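Local coordinates for glycosyl hydrolase family 61, 2 protein (Heterobasidion irregulare TC 32-1, PDB 5NNS) that cleaves crystalline and amorphous polysaccharides by copper-dependent oxidation of their glycosidic bonds, giving products oxidised at C1, at residues A[110-115]-A[134-139]; A[154-159]-A[213-218]; A[7-12]-A[61-66]. All blocks are in the same frame, centred on the assembly; numbering follows the deposited sequence.

In the fold
Along the chain the three contacts follow in series: contact 3 closes first, then contact 1, then contact 2. Contacts 1 and 3, their centres about 18 Å apart, each join the four-stranded antiparallel sheet to the mixed sheet of the beta-sandwich. Contact 2 lays the loop after strand 165-176 against strand 147-157 of that same mixed sheet. Its centre is about 12 Å from that of contact 1, which it touches through Gln111 and Ile217 beside a bound acrylic acid, and about 28 Å from that of contact 3. Contact 2 thus lies on the copper-site side of the sandwich, whereas contact 3, across the chain's centre, lies away from the annotated sites.

Contact 1: residues A[110-115]-A[134-139]; sequences NQVGLV and NSWTTS. With AKR (acrylic acid), chain N.
Asn110 and Trp136 meet through a buried indole N-H: Trp136 NE1 donates to Asn110 OD1 at 2.7 Å, with an N-H...O angle of 156°. The oxygen sits at the edge of the indole, close to the ring plane, and the N-H meets OD1 almost head-on to the C=O bond, although the amide itself is twisted 43° from the ring. With CG anti to the backbone N (chi1 177°), the Asn110 amide projects between the strands and brings OD1 to the nitrogen. Farther round the same ring edge, Val112 CG2 packs near the plane, 3.4 Å from Trp136 CZ2. One edge of the indole is thus shared between a polar grip and a methyl group, which together should restrict its rotation. Thr138 adds a third contact, its side chain running antiparallel alongside that of Asn110, with Thr138 OG1 3.5 Å from Asn110 CB.

Beyond this shell, Val85 and Val87 of the neighbouring strand 85-91, Trp75 of strand 70-75 and Leu129 of helix 125-131 pack on Trp136. Gln111 points away from strand 135-139. Its NE2 donates to OXT of the bound acrylic acid at 2.7 Å, while its OE1 is hydrogen-bonded to Lys108, which probably helps to fix the amide's orientation.

The strand axes stay 8.7 Å apart at their closest, so side chains rather than backbones bridge them, as between the two sheets of the beta-sandwich that forms the core of AA9 monooxygenases.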
# COMPACT_ATOMS: atom_id res chain seq x y z
N ASN A 110 7.80 3.65 -2.98
CA ASN A 110 8.17 2.63 -3.95
C ASN A 110 6.97 2.28 -4.83
O ASN A 110 5.85 2.20 -4.35
CB ASN A 110 8.68 1.38 -3.23
CG ASN A 110 9.01 0.24 -4.19
OD1 ASN A 110 8.27 -0.73 -4.28
ND2 ASN A 110 10.11 0.37 -4.92
N GLN A 111 7.22 2.09 -6.12
CA GLN A 111 6.24 1.48 -7.00
C GLN A 111 6.92 0.76 -8.15
O GLN A 111 8.04 1.12 -8.54
CB GLN A 111 5.28 2.53 -7.56
CG GLN A 111 5.93 3.52 -8.52
CD GLN A 111 5.01 4.65 -8.92
OE1 GLN A 111 3.82 4.64 -8.60
NE2 GLN A 111 5.56 5.62 -9.65
N VAL A 112 6.25 -0.25 -8.68
CA VAL A 112 6.66 -0.91 -9.91
C VAL A 112 5.39 -1.20 -10.70
O VAL A 112 4.50 -1.91 -10.21
CB VAL A 112 7.45 -2.22 -9.66
CG1 VAL A 112 7.94 -2.81 -10.98
CG2 VAL A 112 8.64 -1.99 -8.74
N GLY A 113 5.31 -0.63 -11.90
CA GLY A 113 4.16 -0.79 -12.78
C GLY A 113 4.50 -1.75 -13.88
O GLY A 113 4.91 -2.89 -13.61
N LEU A 114 4.33 -1.31 -15.13
CA LEU A 114 4.66 -2.14 -16.29
C LEU A 114 6.17 -2.07 -16.49
O LEU A 114 6.70 -1.01 -16.83
CB LEU A 114 3.92 -1.65 -17.53
CG LEU A 114 4.18 -2.41 -18.83
CD1 LEU A 114 3.90 -3.90 -18.67
CD2 LEU A 114 3.34 -1.80 -19.95
N VAL A 115 6.86 -3.18 -16.24
CA VAL A 115 8.32 -3.24 -16.32
C VAL A 115 8.79 -3.33 -17.77
O VAL A 115 9.74 -2.67 -18.16
CB VAL A 115 8.89 -4.41 -15.48
CG1 VAL A 115 10.39 -4.59 -15.70
CG2 VAL A 115 8.58 -4.17 -14.00
N ASN A 134 5.07 -14.38 -3.07
CA ASN A 134 3.92 -13.53 -2.76
C ASN A 134 4.26 -12.45 -1.75
O ASN A 134 3.57 -12.29 -0.73
CB ASN A 134 2.77 -14.39 -2.24
CG ASN A 134 2.34 -15.42 -3.25
OD1 ASN A 134 1.70 -15.09 -4.25
ND2 ASN A 134 2.69 -16.68 -3.00
N SER A 135 5.33 -11.70 -2.03
CA SER A 135 5.84 -10.70 -1.10
C SER A 135 6.47 -9.52 -1.82
O SER A 135 6.81 -9.60 -2.99
CB SER A 135 6.84 -11.32 -0.13
OG SER A 135 8.04 -11.68 -0.79
N TRP A 136 6.63 -8.42 -1.08
CA TRP A 136 7.20 -7.20 -1.62
C TRP A 136 8.14 -6.56 -0.60
O TRP A 136 7.73 -6.24 0.53
CB TRP A 136 6.07 -6.23 -1.97
CG TRP A 136 6.49 -5.15 -2.91
CD1 TRP A 136 6.74 -3.83 -2.61
CD2 TRP A 136 6.71 -5.29 -4.31
NE1 TRP A 136 7.09 -3.15 -3.74
CE2 TRP A 136 7.08 -4.02 -4.80
CE3 TRP A 136 6.64 -6.37 -5.20
CZ2 TRP A 136 7.39 -3.80 -6.14
CZ3 TRP A 136 6.93 -6.15 -6.54
CH2 TRP A 136 7.30 -4.88 -7.00
N THR A 137 9.38 -6.36 -1.00
CA THR A 137 10.40 -5.80 -0.12
C THR A 137 10.95 -4.49 -0.69
O THR A 137 11.36 -4.43 -1.86
CB THR A 137 11.54 -6.80 0.11
OG1 THR A 137 10.99 -8.02 0.62
CG2 THR A 137 12.56 -6.25 1.12
N THR A 138 10.91 -3.44 0.14
CA THR A 138 11.51 -2.14 -0.17
C THR A 138 11.97 -1.50 1.15
O THR A 138 11.57 -1.95 2.22
CB THR A 138 10.51 -1.22 -0.91
OG1 THR A 138 11.16 0.02 -1.25
CG2 THR A 138 9.29 -0.91 -0.06
N SER A 139 12.80 -0.46 1.08
CA SER A 139 13.35 0.16 2.29
C SER A 139 12.60 1.44 2.65
O SER A 139 12.12 2.15 1.77
CB SER A 139 14.83 0.50 2.09
OG SER A 139 15.59 -0.67 1.87
CA AKR N . 5.07 8.54 -11.91
CB AKR N . 5.33 9.65 -12.58
C AKR N . 3.81 8.36 -11.15
O AKR N . 2.96 9.27 -11.12
OXT AKR N . 3.61 7.29 -10.53

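Contact 2: residues A[154-159]-A[213-218]. With NAG (2-acetamido-2-deoxy-beta-D-glucopyranose), chain C; AKR (acrylic acid), chain N.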
# COMPACT_ATOMS: atom_id res chain seq x y z
N GLU A 154 -0.28 -1.37 -1.47
CA GLU A 154 -1.42 -1.34 -2.37
C GLU A 154 -1.15 -2.09 -3.66
O GLU A 154 -0.10 -1.91 -4.30
CB GLU A 154 -1.80 0.10 -2.69
CG GLU A 154 -3.10 0.22 -3.47
CD GLU A 154 -3.57 1.65 -3.63
OE1 GLU A 154 -2.72 2.55 -3.82
OE2 GLU A 154 -4.79 1.88 -3.55
N LEU A 155 -2.11 -2.93 -4.02
CA LEU A 155 -2.12 -3.62 -5.31
C LEU A 155 -3.29 -3.09 -6.09
O LEU A 155 -4.40 -2.99 -5.57
CB LEU A 155 -2.26 -5.12 -5.11
CG LEU A 155 -1.21 -5.80 -4.23
CD1 LEU A 155 -1.40 -7.31 -4.25
CD2 LEU A 155 0.21 -5.46 -4.66
N LEU A 156 -3.03 -2.71 -7.34
CA LEU A 156 -4.07 -2.25 -8.24
C LEU A 156 -4.15 -3.28 -9.36
O LEU A 156 -3.36 -3.24 -10.30
CB LEU A 156 -3.75 -0.85 -8.78
CG LEU A 156 -4.59 -0.31 -9.94
CD1 LEU A 156 -6.08 -0.45 -9.68
CD2 LEU A 156 -4.22 1.13 -10.26
N ALA A 157 -5.08 -4.22 -9.22
CA ALA A 157 -5.34 -5.23 -10.24
C ALA A 157 -6.26 -4.65 -11.30
O ALA A 157 -7.36 -4.19 -10.98
CB ALA A 157 -5.96 -6.47 -9.61
N ILE A 158 -5.82 -4.69 -12.56
CA ILE A 158 -6.54 -4.07 -13.69
C ILE A 158 -6.85 -5.07 -14.81
O ILE A 158 -6.92 -4.71 -15.99
CB ILE A 158 -5.76 -2.83 -14.23
CG1 ILE A 158 -4.37 -3.21 -14.76
CG2 ILE A 158 -5.65 -1.78 -13.14
CD1 ILE A 158 -3.63 -2.05 -15.41
N HIS A 159 -7.05 -6.32 -14.41
CA HIS A 159 -7.40 -7.42 -15.30
C HIS A 159 -8.86 -7.41 -15.76
O HIS A 159 -9.19 -8.07 -16.75
CB HIS A 159 -7.09 -8.77 -14.64
CG HIS A 159 -7.80 -8.98 -13.34
ND1 HIS A 159 -7.31 -8.50 -12.14
CD2 HIS A 159 -8.96 -9.60 -13.04
CE1 HIS A 159 -8.14 -8.82 -11.17
NE2 HIS A 159 -9.15 -9.49 -11.68
N THR A 213 2.55 -0.15 -24.59
CA THR A 213 3.72 -0.43 -23.76
C THR A 213 3.99 0.63 -22.65
O THR A 213 4.97 0.51 -21.92
CB THR A 213 4.96 -0.53 -24.66
OG1 THR A 213 5.08 0.67 -25.43
CG2 THR A 213 4.83 -1.71 -25.61
N ASN A 214 3.12 1.64 -22.54
CA ASN A 214 3.22 2.64 -21.47
C ASN A 214 2.08 2.48 -20.47
O ASN A 214 0.96 2.15 -20.84
CB ASN A 214 3.23 4.08 -22.03
CG ASN A 214 1.95 4.46 -22.75
OD1 ASN A 214 1.65 3.93 -23.82
ND2 ASN A 214 1.17 5.39 -22.17
N TYR A 215 2.39 2.72 -19.20
CA TYR A 215 1.39 2.74 -18.15
C TYR A 215 1.81 3.74 -17.09
O TYR A 215 2.75 3.50 -16.33
CB TYR A 215 1.20 1.35 -17.55
CG TYR A 215 0.20 1.28 -16.42
CD1 TYR A 215 -1.16 1.10 -16.67
CD2 TYR A 215 0.62 1.38 -15.09
CE1 TYR A 215 -2.07 1.03 -15.63
CE2 TYR A 215 -0.29 1.31 -14.04
CZ TYR A 215 -1.64 1.14 -14.32
OH TYR A 215 -2.55 1.07 -13.28
N THR A 216 1.11 4.88 -17.05
CA THR A 216 1.29 5.87 -16.02
C THR A 216 0.65 5.34 -14.74
O THR A 216 -0.56 5.12 -14.68
CB THR A 216 0.64 7.21 -16.43
OG1 THR A 216 1.29 7.67 -17.62
CG2 THR A 216 0.77 8.28 -15.32
N ILE A 217 1.49 5.09 -13.74
CA ILE A 217 1.01 4.55 -12.48
C ILE A 217 0.24 5.70 -11.83
O ILE A 217 0.74 6.82 -11.79
CB ILE A 217 2.14 4.05 -11.56
CG1 ILE A 217 2.94 2.94 -12.24
CG2 ILE A 217 1.54 3.51 -10.26
CD1 ILE A 217 4.28 2.65 -11.58
N PRO A 218 -0.99 5.43 -11.34
CA PRO A 218 -1.75 6.47 -10.62
C PRO A 218 -1.04 6.97 -9.37
O PRO A 218 -0.20 6.27 -8.82
CB PRO A 218 -3.04 5.74 -10.22
CG PRO A 218 -3.16 4.60 -11.16
CD PRO A 218 -1.76 4.17 -11.44
C1 NAG C . -0.05 5.90 -22.75
C2 NAG C . -1.03 6.41 -21.69
C3 NAG C . -2.13 7.28 -22.29
C4 NAG C . -1.52 8.42 -23.08
C5 NAG C . -0.64 7.84 -24.19
C6 NAG C . 0.05 8.98 -24.94
C7 NAG C . -1.52 5.02 -19.72
C8 NAG C . -2.30 3.85 -19.19
N2 NAG C . -1.70 5.32 -21.00
O3 NAG C . -2.96 7.77 -21.24
O4 NAG C . -2.54 9.26 -23.65
O5 NAG C . 0.35 6.95 -23.65
O6 NAG C . 0.96 8.45 -25.91
O7 NAG C . -0.75 5.64 -19.00
CA AKR N . 5.07 8.54 -11.91
CB AKR N . 5.33 9.65 -12.58
C AKR N . 3.81 8.36 -11.15
O AKR N . 2.96 9.27 -11.12
OXT AKR N . 3.61 7.29 -10.53
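Ile158 and Tyr215 lead the apolar contacts: Ile158 CD1 approaches the ring obliquely, 3.5 Å from Tyr215 CE1. Leu156, whose CG stands anti to the backbone N (chi1 169°), holds CD2 toward the loop, where it serves two partners. It lies 3.5 Å from Tyr215 OH, and its other neighbour is the proline ring, with CD2 3.7 Å from Pro218 CG. Trp124 joins Tyr215 in an edge-to-face pair.

Among polar bonds, Tyr215 OH is hydrogen-bonded to the carbonyl of Gly201, which anchors the hydroxyl end of the ring while its carbons rest against Ile158. A phenylalanine in its place would probably keep much of the ring packing but leave the Gly201 oxygen without its hydroxyl mate, the ring tip being held less firmly against Leu156.

Covalently, Asn214 ND2 carries the N-linked sugar, at 1.4 Å from C1 of the N-acetylglucosamine. The sugar folds back on the chain: Thr216 N donates to its acetamide oxygen O7 at 2.8 Å, almost straight at 171°. Its methyl C8 approaches the ring obliquely, 3.9 Å from Tyr215 CD1.

Next to Ile158, His159 stacks on the copper ligand His80 and probably takes part in O2 binding, as in related enzymes; the glycosylated loop thus packs against segment 154-159, which leads toward the AA9 copper site.

Contact 3: residues A[7-12]-A[61-66]; sequences YSLAGT and KSATVA
Leu9 and Val65 touch through aliphatic groups, as do all the side chains that meet here, and the flat groups at this contact are the peptide carbonyls of Leu9 and Thr64, bridged by one water that donates to Leu9 O and to Thr64 O, at 3.0 Å from each. Leu9 reaches across to Ala63. Its CG lies anti to its own carbonyl carbon (chi1 -49°) and its chain runs on extended; this carries CD1 to Ala63 CB, 3.4 Å away, tighter than usual for two carbons. The small Ala63 side chain probably permits so close an approach. Nearer the backbone, Val65 CG1 touches two residues in succession, standing 3.9 Å from Leu9 CB and 3.7 Å from Ala10 CB.

Segment 7-12 ends strand 4-9 in a two-residue beta-hairpin leading into strand 12-15. Leu9 to Thr12 form a type I' turn, closed by Leu9 N donating to Thr12 O at 3.0 Å and by a longer bond from Thr12 N to Leu9 O at 3.3 Å. Ala10 and Gly11 both have positive phi, and the turn points the Ala10 methyl toward Val65. Here the hairpin of the four-stranded sheet meets strand 63-66, a border strand of the mixed sheet, and the two sheets of the sandwich come together.

Leu173 of strand 165-176 and Tyr14 of strand 12-15 each touch both Leu9 and Ala63, while Val71 packs on Leu9 from strand 70-75. Ile140 lies against Val65, and Ser69 against the exposed Ala10.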
# COMPACT_ATOMS: atom_id res chain seq x y z
N TYR A 7 4.04 -9.22 8.11
CA TYR A 7 5.20 -8.41 7.77
C TYR A 7 6.48 -9.00 8.35
O TYR A 7 6.45 -9.74 9.34
CB TYR A 7 5.05 -6.98 8.29
CG TYR A 7 3.83 -6.25 7.79
CD1 TYR A 7 2.61 -6.37 8.45
CD2 TYR A 7 3.89 -5.42 6.67
CE1 TYR A 7 1.48 -5.69 8.00
CE2 TYR A 7 2.77 -4.75 6.21
CZ TYR A 7 1.56 -4.89 6.88
OH TYR A 7 0.45 -4.23 6.45
N SER A 8 7.60 -8.67 7.69
CA SER A 8 8.93 -8.75 8.29
C SER A 8 9.53 -7.36 8.14
O SER A 8 9.75 -6.90 7.02
CB SER A 8 9.80 -9.81 7.61
OG SER A 8 11.11 -9.85 8.16
N LEU A 9 9.75 -6.69 9.27
CA LEU A 9 10.20 -5.30 9.31
C LEU A 9 11.50 -5.24 10.11
O LEU A 9 11.51 -5.49 11.32
CB LEU A 9 9.13 -4.40 9.94
CG LEU A 9 7.69 -4.55 9.42
CD1 LEU A 9 6.72 -3.79 10.31
CD2 LEU A 9 7.56 -4.09 7.97
N ALA A 10 12.60 -4.91 9.41
CA ALA A 10 13.93 -4.81 10.01
C ALA A 10 14.26 -6.04 10.86
O ALA A 10 14.66 -5.93 12.02
CB ALA A 10 14.02 -3.53 10.83
N GLY A 11 14.07 -7.22 10.26
CA GLY A 11 14.45 -8.50 10.85
C GLY A 11 13.47 -9.17 11.80
O GLY A 11 13.77 -10.24 12.32
N THR A 12 12.30 -8.57 12.03
CA THR A 12 11.33 -9.08 13.01
C THR A 12 9.98 -9.36 12.36
O THR A 12 9.45 -8.51 11.64
CB THR A 12 11.12 -8.08 14.16
OG1 THR A 12 12.38 -7.80 14.79
CG2 THR A 12 10.14 -8.62 15.21
N LYS A 61 -0.85 -2.51 17.94
CA LYS A 61 0.60 -2.45 18.07
C LYS A 61 1.19 -1.47 17.04
O LYS A 61 0.49 -1.03 16.13
CB LYS A 61 1.22 -3.84 17.88
CG LYS A 61 0.60 -4.96 18.72
CD LYS A 61 1.63 -6.03 19.07
CE LYS A 61 1.02 -7.40 19.36
NZ LYS A 61 0.88 -8.26 18.14
N SER A 62 2.47 -1.13 17.23
CA SER A 62 3.28 -0.39 16.24
C SER A 62 4.67 -1.04 16.15
O SER A 62 5.23 -1.45 17.16
CB SER A 62 3.43 1.09 16.62
OG SER A 62 2.21 1.79 16.57
N ALA A 63 5.23 -1.11 14.94
CA ALA A 63 6.56 -1.67 14.73
C ALA A 63 7.59 -0.56 14.79
O ALA A 63 7.51 0.40 14.01
CB ALA A 63 6.64 -2.39 13.40
N THR A 64 8.55 -0.66 15.70
CA THR A 64 9.65 0.29 15.78
C THR A 64 10.76 -0.14 14.83
O THR A 64 11.23 -1.28 14.90
CB THR A 64 10.20 0.43 17.20
OG1 THR A 64 9.12 0.73 18.09
CG2 THR A 64 11.24 1.55 17.28
N VAL A 65 11.15 0.76 13.93
CA VAL A 65 12.17 0.50 12.90
C VAL A 65 12.97 1.76 12.60
O VAL A 65 12.43 2.87 12.64
CB VAL A 65 11.55 -0.03 11.57
CG1 VAL A 65 11.04 -1.45 11.74
CG2 VAL A 65 10.43 0.86 11.05
N ALA A 66 14.25 1.60 12.29
CA ALA A 66 15.09 2.72 11.89
C ALA A 66 14.74 3.14 10.47
O ALA A 66 14.32 2.31 9.65
CB ALA A 66 16.57 2.36 11.97
O HOH W 1 10.64 -4.02 13.73